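Local structure of transcriptional regulator AefR (Pseudomonas syringae pv. tomato, 3CDL) at residues M60-W65 with L124-E129; L105-V110 with T173-L178; G111-I114 with E118-Q121. The protein probably binds cis-regulatory DNA and controls transcription, as a helical regulator of the TetR family. All blocks are in the same frame, centred on the assembly; numbering follows the deposited sequence.

Contact 1 (M60-W65 with L124-E129)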
loop_
_atom_site.group_PDB
_atom_site.type_symbol
_atom_site.label_atom_id
_atom_site.label_comp_id
_atom_site.label_asym_id
_atom_site.label_seq_id
_atom_site.Cartn_x
_atom_site.Cartn_y
_atom_site.Cartn_z
HETATM N N MSE B 60 -11.180 -7.350 13.937
HETATM C CA MSE B 60 -11.046 -6.527 12.742
HETATM C C MSE B 60 -9.934 -6.994 11.805
HETATM O O MSE B 60 -10.101 -6.988 10.587
HETATM C CB MSE B 60 -10.773 -5.092 13.151
HETATM C CG MSE B 60 -12.007 -4.259 13.286
HETATM SE SE MSE B 60 -11.651 -2.578 14.181
HETATM C CE MSE B 60 -9.962 -2.028 13.405
ATOM N N LEU B 61 -8.796 -7.379 12.378
ATOM C CA LEU B 61 -7.682 -7.913 11.611
ATOM C C LEU B 61 -8.107 -9.188 10.872
ATOM O O LEU B 61 -8.059 -9.232 9.638
ATOM C CB LEU B 61 -6.491 -8.172 12.536
ATOM C CG LEU B 61 -5.068 -8.051 12.005
ATOM C CD1 LEU B 61 -4.798 -6.658 11.428
ATOM C CD2 LEU B 61 -4.059 -8.391 13.105
ATOM N N GLN B 62 -8.546 -10.202 11.626
ATOM C CA GLN B 62 -9.048 -11.461 11.058
ATOM C C GLN B 62 -9.923 -11.203 9.840
ATOM O O GLN B 62 -9.767 -11.851 8.814
ATOM C CB GLN B 62 -9.851 -12.278 12.087
ATOM C CG GLN B 62 -9.182 -12.540 13.457
ATOM C CD GLN B 62 -7.961 -13.462 13.403
ATOM O OE1 GLN B 62 -8.035 -14.635 13.791
ATOM N NE2 GLN B 62 -6.829 -12.930 12.935
ATOM N N ARG B 63 -10.826 -10.232 9.972
ATOM C CA ARG B 63 -11.791 -9.853 8.938
ATOM C C ARG B 63 -11.162 -9.252 7.701
ATOM O O ARG B 63 -11.746 -9.298 6.617
ATOM C CB ARG B 63 -12.760 -8.819 9.490
ATOM C CG ARG B 63 -13.874 -9.363 10.301
ATOM C CD ARG B 63 -14.863 -8.257 10.577
ATOM N NE ARG B 63 -15.797 -8.616 11.640
ATOM C CZ ARG B 63 -17.034 -8.144 11.738
ATOM N NH1 ARG B 63 -17.496 -7.300 10.828
ATOM N NH2 ARG B 63 -17.808 -8.526 12.740
ATOM N N LEU B 64 -9.982 -8.668 7.872
ATOM C CA LEU B 64 -9.371 -7.880 6.820
ATOM C C LEU B 64 -8.769 -8.746 5.732
ATOM O O LEU B 64 -9.420 -9.009 4.727
ATOM C CB LEU B 64 -8.333 -6.912 7.385
ATOM C CG LEU B 64 -7.879 -5.886 6.354
ATOM C CD1 LEU B 64 -9.083 -5.189 5.750
ATOM C CD2 LEU B 64 -6.939 -4.895 6.966
ATOM N N TRP B 65 -7.535 -9.195 5.930
ATOM C CA TRP B 65 -6.870 -10.015 4.928
ATOM C C TRP B 65 -7.502 -11.412 4.801
ATOM O O TRP B 65 -7.025 -12.252 4.032
ATOM C CB TRP B 65 -5.346 -10.067 5.156
ATOM C CG TRP B 65 -4.915 -10.080 6.607
ATOM C CD1 TRP B 65 -4.167 -9.133 7.246
ATOM C CD2 TRP B 65 -5.200 -11.092 7.584
ATOM N NE1 TRP B 65 -3.969 -9.487 8.558
ATOM C CE2 TRP B 65 -4.592 -10.685 8.794
ATOM C CE3 TRP B 65 -5.913 -12.305 7.555
ATOM C CZ2 TRP B 65 -4.676 -11.443 9.969
ATOM C CZ3 TRP B 65 -5.997 -13.060 8.722
ATOM C CH2 TRP B 65 -5.383 -12.622 9.914
ATOM N N LEU B 124 2.014 -8.791 11.515
ATOM C CA LEU B 124 3.044 -9.547 10.842
ATOM C C LEU B 124 3.255 -10.958 11.374
ATOM O O LEU B 124 3.800 -11.792 10.666
ATOM C CB LEU B 124 4.355 -8.736 10.767
ATOM C CG LEU B 124 5.410 -8.587 11.869
ATOM C CD1 LEU B 124 6.647 -9.398 11.509
ATOM C CD2 LEU B 124 5.798 -7.116 12.031
ATOM N N ALA B 125 2.813 -11.240 12.599
ATOM C CA ALA B 125 2.783 -12.622 13.091
ATOM C C ALA B 125 1.569 -13.360 12.517
ATOM O O ALA B 125 1.599 -14.577 12.323
ATOM C CB ALA B 125 2.790 -12.668 14.624
ATOM N N ARG B 126 0.516 -12.597 12.225
ATOM C CA ARG B 126 -0.731 -13.128 11.675
ATOM C C ARG B 126 -0.730 -13.202 10.145
ATOM O O ARG B 126 -1.661 -13.747 9.540
ATOM C CB ARG B 126 -1.933 -12.312 12.182
ATOM C CG ARG B 126 -2.483 -12.772 13.552
ATOM C CD ARG B 126 -3.713 -13.728 13.452
ATOM N NE ARG B 126 -3.806 -14.454 12.174
ATOM C CZ ARG B 126 -4.693 -15.407 11.882
ATOM N NH1 ARG B 126 -5.594 -15.798 12.778
ATOM N NH2 ARG B 126 -4.674 -15.974 10.680
ATOM N N ILE B 127 0.309 -12.650 9.526
ATOM C CA ILE B 127 0.468 -12.731 8.074
ATOM C C ILE B 127 1.579 -13.739 7.746
ATOM O O ILE B 127 2.228 -13.683 6.697
ATOM C CB ILE B 127 0.635 -11.311 7.398
ATOM C CG1 ILE B 127 -0.027 -11.284 6.013
ATOM C CG2 ILE B 127 2.093 -10.838 7.352
ATOM C CD1 ILE B 127 -1.575 -11.291 6.039
ATOM N N ASN B 128 1.760 -14.678 8.669
ATOM C CA ASN B 128 2.694 -15.781 8.496
ATOM C C ASN B 128 2.013 -17.142 8.676
ATOM O O ASN B 128 2.649 -18.119 9.081
ATOM C CB ASN B 128 3.894 -15.616 9.441
ATOM C CG ASN B 128 4.777 -14.415 9.073
ATOM O OD1 ASN B 128 4.798 -13.958 7.920
ATOM N ND2 ASN B 128 5.517 -13.908 10.059
ATOM N N GLU B 129 0.718 -17.189 8.362
ATOM C CA GLU B 129 -0.082 -18.412 8.451
ATOM C C GLU B 129 -1.056 -18.525 7.270
ATOM O O GLU B 129 -0.749 -18.087 6.148
ATOM C CB GLU B 129 -0.848 -18.464 9.779
ATOM C CG GLU B 129 0.032 -18.591 11.028
ATOM C CD GLU B 129 0.468 -20.039 11.342
ATOM O OE1 GLU B 129 0.664 -20.352 12.538
ATOM O OE2 GLU B 129 0.617 -20.863 10.408
#
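Arg126 bends back over Trp65 and ends beside the amide of Gln62. Its CB lies 3.6 Å from Trp65 CZ2, at the six-membered part of the indole. From there the chain kinks twice, at chi2 (-97°) and again at chi3 (24°), which curls the head back toward the indole. CD comes up against Gln62 NE2, and NE sits 3.3 Å from Trp65 CH2, which lies over one guanidinium face, displaced toward its rim. The two planes are inclined by 38°, so this is a tilted approach rather than a parallel one. NH1, at the tip, is 2.9 Å from Gln62 OE1, but the angle is poor for a hydrogen bond; the amide, turned nearly upright to the guanidinium, also brings NE2 close to NH1, which leaves the pairing doubtful.

Ile127 adds a second apolar touch. Its CD1 stands 3.6 Å from the centroid of the Trp65 five-membered ring, almost straight above it, in a CH-pi contact; Leu61 O lies over the opposite face of the indole. Trp123 meets the same ring edge-to-face. The contact sits at the surface, where the C-terminal end of helix 53-64 meets the chain leaving helix 117-125, while selenomethionine Met60 and Leu61 turn to helix 100-114.

Contact 2 (L105-V110 with T173-L178)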
loop_
_atom_site.group_PDB
_atom_site.type_symbol
_atom_site.label_atom_id
_atom_site.label_comp_id
_atom_site.label_asym_id
_atom_site.label_seq_id
_atom_site.Cartn_x
_atom_site.Cartn_y
_atom_site.Cartn_z
ATOM N N LEU B 105 -12.923 -0.656 6.935
ATOM C CA LEU B 105 -12.214 -1.468 7.900
ATOM C C LEU B 105 -10.715 -1.434 7.600
ATOM O O LEU B 105 -9.896 -1.184 8.488
ATOM C CB LEU B 105 -12.741 -2.900 7.840
ATOM C CG LEU B 105 -11.869 -4.048 8.366
ATOM C CD1 LEU B 105 -12.265 -4.373 9.762
ATOM C CD2 LEU B 105 -12.060 -5.252 7.511
ATOM N N ALA B 106 -10.372 -1.689 6.339
ATOM C CA ALA B 106 -9.010 -1.651 5.878
ATOM C C ALA B 106 -8.327 -0.352 6.305
ATOM O O ALA B 106 -7.216 -0.380 6.848
ATOM C CB ALA B 106 -8.982 -1.794 4.386
ATOM N N ARG B 107 -9.002 0.773 6.055
ATOM C CA ARG B 107 -8.476 2.082 6.423
ATOM C C ARG B 107 -8.183 2.185 7.923
ATOM O O ARG B 107 -7.050 2.468 8.333
ATOM C CB ARG B 107 -9.445 3.179 6.023
ATOM C CG ARG B 107 -9.044 3.937 4.794
ATOM C CD ARG B 107 -10.090 4.988 4.432
ATOM N NE ARG B 107 -11.382 4.368 4.093
ATOM C CZ ARG B 107 -11.874 4.284 2.856
ATOM N NH1 ARG B 107 -11.199 4.799 1.834
ATOM N NH2 ARG B 107 -13.051 3.700 2.635
ATOM N N VAL B 108 -9.195 1.941 8.752
ATOM C CA VAL B 108 -8.940 1.986 10.190
ATOM C C VAL B 108 -7.857 0.986 10.644
ATOM O O VAL B 108 -7.092 1.327 11.521
ATOM C CB VAL B 108 -10.232 2.070 11.122
ATOM C CG1 VAL B 108 -11.394 2.713 10.396
ATOM C CG2 VAL B 108 -10.634 0.749 11.681
ATOM N N VAL B 109 -7.755 -0.196 10.024
ATOM C CA VAL B 109 -6.759 -1.194 10.475
ATOM C C VAL B 109 -5.322 -0.813 10.104
ATOM O O VAL B 109 -4.417 -0.848 10.943
ATOM C CB VAL B 109 -7.087 -2.659 10.019
ATOM C CG1 VAL B 109 -5.996 -3.610 10.441
ATOM C CG2 VAL B 109 -8.381 -3.121 10.633
ATOM N N VAL B 110 -5.132 -0.458 8.836
ATOM C CA VAL B 110 -3.912 0.170 8.381
ATOM C C VAL B 110 -3.586 1.423 9.185
ATOM O O VAL B 110 -2.442 1.625 9.604
ATOM C CB VAL B 110 -3.991 0.518 6.885
ATOM C CG1 VAL B 110 -2.692 1.224 6.431
ATOM C CG2 VAL B 110 -4.239 -0.748 6.079
ATOM N N THR B 173 -5.486 4.805 0.940
ATOM C CA THR B 173 -4.519 5.848 1.287
ATOM C C THR B 173 -4.993 7.246 0.912
ATOM O O THR B 173 -4.719 8.201 1.626
ATOM C CB THR B 173 -3.085 5.547 0.737
ATOM O OG1 THR B 173 -3.123 5.493 -0.692
ATOM C CG2 THR B 173 -2.614 4.204 1.216
ATOM N N PHE B 174 -5.716 7.364 -0.193
ATOM C CA PHE B 174 -6.099 8.686 -0.708
ATOM C C PHE B 174 -7.603 8.898 -0.745
ATOM O O PHE B 174 -8.074 9.901 -1.276
ATOM C CB PHE B 174 -5.518 8.896 -2.121
ATOM C CG PHE B 174 -4.010 8.950 -2.164
ATOM C CD1 PHE B 174 -3.312 9.992 -1.538
ATOM C CD2 PHE B 174 -3.278 7.966 -2.843
ATOM C CE1 PHE B 174 -1.910 10.047 -1.573
ATOM C CE2 PHE B 174 -1.869 8.014 -2.875
ATOM C CZ PHE B 174 -1.194 9.060 -2.238
ATOM N N ASN B 175 -8.355 7.965 -0.170
ATOM C CA ASN B 175 -9.807 7.871 -0.414
ATOM C C ASN B 175 -10.132 8.111 -1.875
ATOM O O ASN B 175 -10.840 9.055 -2.224
ATOM C CB ASN B 175 -10.613 8.797 0.497
ATOM C CG ASN B 175 -11.252 8.056 1.668
ATOM O OD1 ASN B 175 -10.695 8.012 2.770
ATOM N ND2 ASN B 175 -12.421 7.464 1.429
ATOM N N ALA B 176 -9.565 7.265 -2.732
ATOM C CA ALA B 176 -9.921 7.258 -4.144
ATOM C C ALA B 176 -11.277 6.588 -4.320
ATOM O O ALA B 176 -11.722 5.815 -3.475
ATOM C CB ALA B 176 -8.865 6.560 -4.946
ATOM N N ALA B 177 -11.955 6.918 -5.409
ATOM C CA ALA B 177 -13.252 6.325 -5.721
ATOM C C ALA B 177 -13.103 4.808 -5.928
ATOM O O ALA B 177 -11.993 4.302 -6.162
ATOM C CB ALA B 177 -13.831 6.988 -6.958
ATOM N N LEU B 178 -14.206 4.079 -5.811
ATOM C CA LEU B 178 -14.230 2.687 -6.238
ATOM C C LEU B 178 -13.924 2.646 -7.746
ATOM O O LEU B 178 -14.115 3.646 -8.446
ATOM C CB LEU B 178 -15.592 2.061 -5.923
ATOM C CG LEU B 178 -15.809 1.452 -4.517
ATOM C CD1 LEU B 178 -14.647 1.738 -3.552
ATOM C CD2 LEU B 178 -17.160 1.826 -3.881
#
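At the C-terminal end of helix 169-174, where the chain turns out of the helix, Asn175 reaches across to Arg107 on helix 100-114. These two side chains carry nearly all of the contact between the segments, and it lies at the protein surface. Arg107 leaves its helix pointing toward the other segment and runs straight through chi2 (178°) before bending at chi3, a bend that lays the flat head against the asparagine amide, face to face. The two planes are only 8° apart, although the side chains as a whole run at about a right angle to each other. Asn175 ND2 lies over one face of the guanidinium, 3.5 Å from Arg107 CZ. Farther back, Asn175 OD1 is 3.5 Å from Arg107 CD.

The backbone turns sharply here. Asn175 is the first residue past the helix to leave helical backbone angles, and its positive phi (41°) belongs to the left-handed helical region. Beyond it, a backbone hydrogen bond between Ala176 and Pro170 ties the outgoing chain back to the start of the short helix. This piece belongs to the helical C-terminal domain of the TetR-type regulator, and the neighbouring Thr173 and Phe174 face the second subunit: Thr173 O accepts a hydrogen bond from Thr113 OG1 of that subunit, and Phe174 packs on its Leu124.

As modelled, Arg107 NH1 stands 3.0 Å from Asn175 ND2, two donors stacked one over the other; neither amide atom is placed for a hydrogen bond with the arginine. The firm polar partner of the arginine is in its own helix: NH2 makes a salt bridge with Asp104 OD1, one turn back, which holds the guanidinium from the side of helix 100-114.

Contact 3 (G111-I114 with E118-Q121); sequences GATI and ERAQ
Thr113 and Arg119 bring helices 100-114 and 117-125 together just across the short turn between them, with their CA atoms 5.1 Å apart. The van der Waals touches come first. Thr113 CG2 stands 4.2 Å from Arg119 CG, and Arg119 CB lies 4.1 Å from Thr113 CA, so the first carbons of the arginine pass across the threonine at a slant. Thr113 CB also looks onto the backbone of the second helix, 4.1 Å from Arg119 O and 4.2 Å from Ala120 N.

Two consecutive helices joined by so short a connection belong to the all-helical C-terminal domain of the TetR-type regulator, with Ser116 OG accepting a hydrogen bond from Arg119 N at the start of the second one.

Polar and charged groups make up the rest. The arginine chain bends at chi2 (87°) and chi3 (56°), folding the guanidinium back over the end of helix 100-114. There NH1 approaches Ala112 O, but the modelled separation is too short and the angle poor, leaving that pairing doubtful. Phe57 of helix 53-64 receives the same guanidinium in a cation-pi contact and also packs on Ala112 and Thr113. The hydroxyl of Thr113 is engaged elsewhere, donating from OG1 to Thr173 O of the second subunit.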
loop_
_atom_site.group_PDB
_atom_site.type_symbol
_atom_site.label_atom_id
_atom_site.label_comp_id
_atom_site.label_asym_id
_atom_site.label_seq_id
_atom_site.Cartn_x
_atom_site.Cartn_y
_atom_site.Cartn_z
ATOM N N GLY B 111 -4.588 2.265 9.398
ATOM C CA GLY B 111 -4.396 3.463 10.205
ATOM C C GLY B 111 -3.964 3.136 11.621
ATOM O O GLY B 111 -3.182 3.871 12.237
ATOM N N ALA B 112 -4.472 2.030 12.144
ATOM C CA ALA B 112 -4.136 1.658 13.498
ATOM C C ALA B 112 -2.776 0.971 13.573
ATOM O O ALA B 112 -2.162 0.952 14.623
ATOM C CB ALA B 112 -5.255 0.791 14.139
ATOM N N THR B 113 -2.286 0.391 12.484
ATOM C CA THR B 113 -0.987 -0.290 12.617
ATOM C C THR B 113 0.204 0.529 12.158
ATOM O O THR B 113 1.302 0.319 12.653
ATOM C CB THR B 113 -0.946 -1.770 12.041
ATOM O OG1 THR B 113 -0.482 -1.773 10.692
ATOM C CG2 THR B 113 -2.290 -2.421 12.087
ATOM N N ILE B 114 -0.022 1.464 11.237
ATOM C CA ILE B 114 1.075 2.188 10.559
ATOM C C ILE B 114 2.117 2.790 11.513
ATOM O O ILE B 114 3.335 2.536 11.361
ATOM C CB ILE B 114 0.559 3.226 9.499
ATOM C CG1 ILE B 114 1.728 3.848 8.710
ATOM C CG2 ILE B 114 -0.365 4.286 10.129
ATOM C CD1 ILE B 114 1.385 4.204 7.250
ATOM N N GLU B 118 3.670 -2.350 18.225
ATOM C CA GLU B 118 2.984 -3.517 18.820
ATOM C C GLU B 118 1.867 -4.068 17.958
ATOM O O GLU B 118 1.587 -5.262 17.961
ATOM C CB GLU B 118 2.382 -3.122 20.171
ATOM C CG GLU B 118 1.320 -4.079 20.750
ATOM C CD GLU B 118 1.145 -3.908 22.257
ATOM O OE1 GLU B 118 -0.002 -3.639 22.690
ATOM O OE2 GLU B 118 2.152 -4.033 23.003
ATOM N N ARG B 119 1.202 -3.171 17.256
ATOM C CA ARG B 119 0.092 -3.527 16.429
ATOM C C ARG B 119 0.663 -4.051 15.101
ATOM O O ARG B 119 0.069 -4.929 14.460
ATOM C CB ARG B 119 -0.753 -2.285 16.224
ATOM C CG ARG B 119 -2.248 -2.474 16.237
ATOM C CD ARG B 119 -2.931 -2.422 17.597
ATOM N NE ARG B 119 -2.703 -1.206 18.395
ATOM C CZ ARG B 119 -2.875 0.042 17.962
ATOM N NH1 ARG B 119 -3.249 0.251 16.714
ATOM N NH2 ARG B 119 -2.644 1.075 18.761
ATOM N N ALA B 120 1.822 -3.526 14.697
ATOM C CA ALA B 120 2.520 -4.025 13.512
ATOM C C ALA B 120 2.944 -5.474 13.718
ATOM O O ALA B 120 2.779 -6.294 12.841
ATOM C CB ALA B 120 3.712 -3.169 13.189
ATOM N N GLN B 121 3.451 -5.791 14.896
ATOM C CA GLN B 121 3.886 -7.153 15.182
ATOM C C GLN B 121 2.758 -8.182 15.338
ATOM O O GLN B 121 3.011 -9.378 15.279
ATOM C CB GLN B 121 4.842 -7.181 16.376
ATOM C CG GLN B 121 4.199 -7.172 17.735
ATOM C CD GLN B 121 5.234 -7.152 18.854
ATOM O OE1 GLN B 121 4.894 -7.036 20.032
ATOM N NE2 GLN B 121 6.500 -7.248 18.487
#

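In the fold
From the N terminus, the chain first supplies 60-65, then 105-110 and, directly after it, 111-114 on the same helix 100-114. Contact 3 closes first, as 118-121 folds back across a short turn. Contact 1 closes next at 124-129, enclosing contact 3. Contact 2 closes last, at 173-178; it also encloses contact 3 but crosses contact 1, since it opens inside that loop and ends beyond it. Contacts 1 and 2, with centres about 17 Å apart, meet where helix 53-64 packs on helix 100-114, for example through Leu64 and Leu105. All three have residues in reach of the second subunit, contacts 2 and 3 through hydrogen bonds as well.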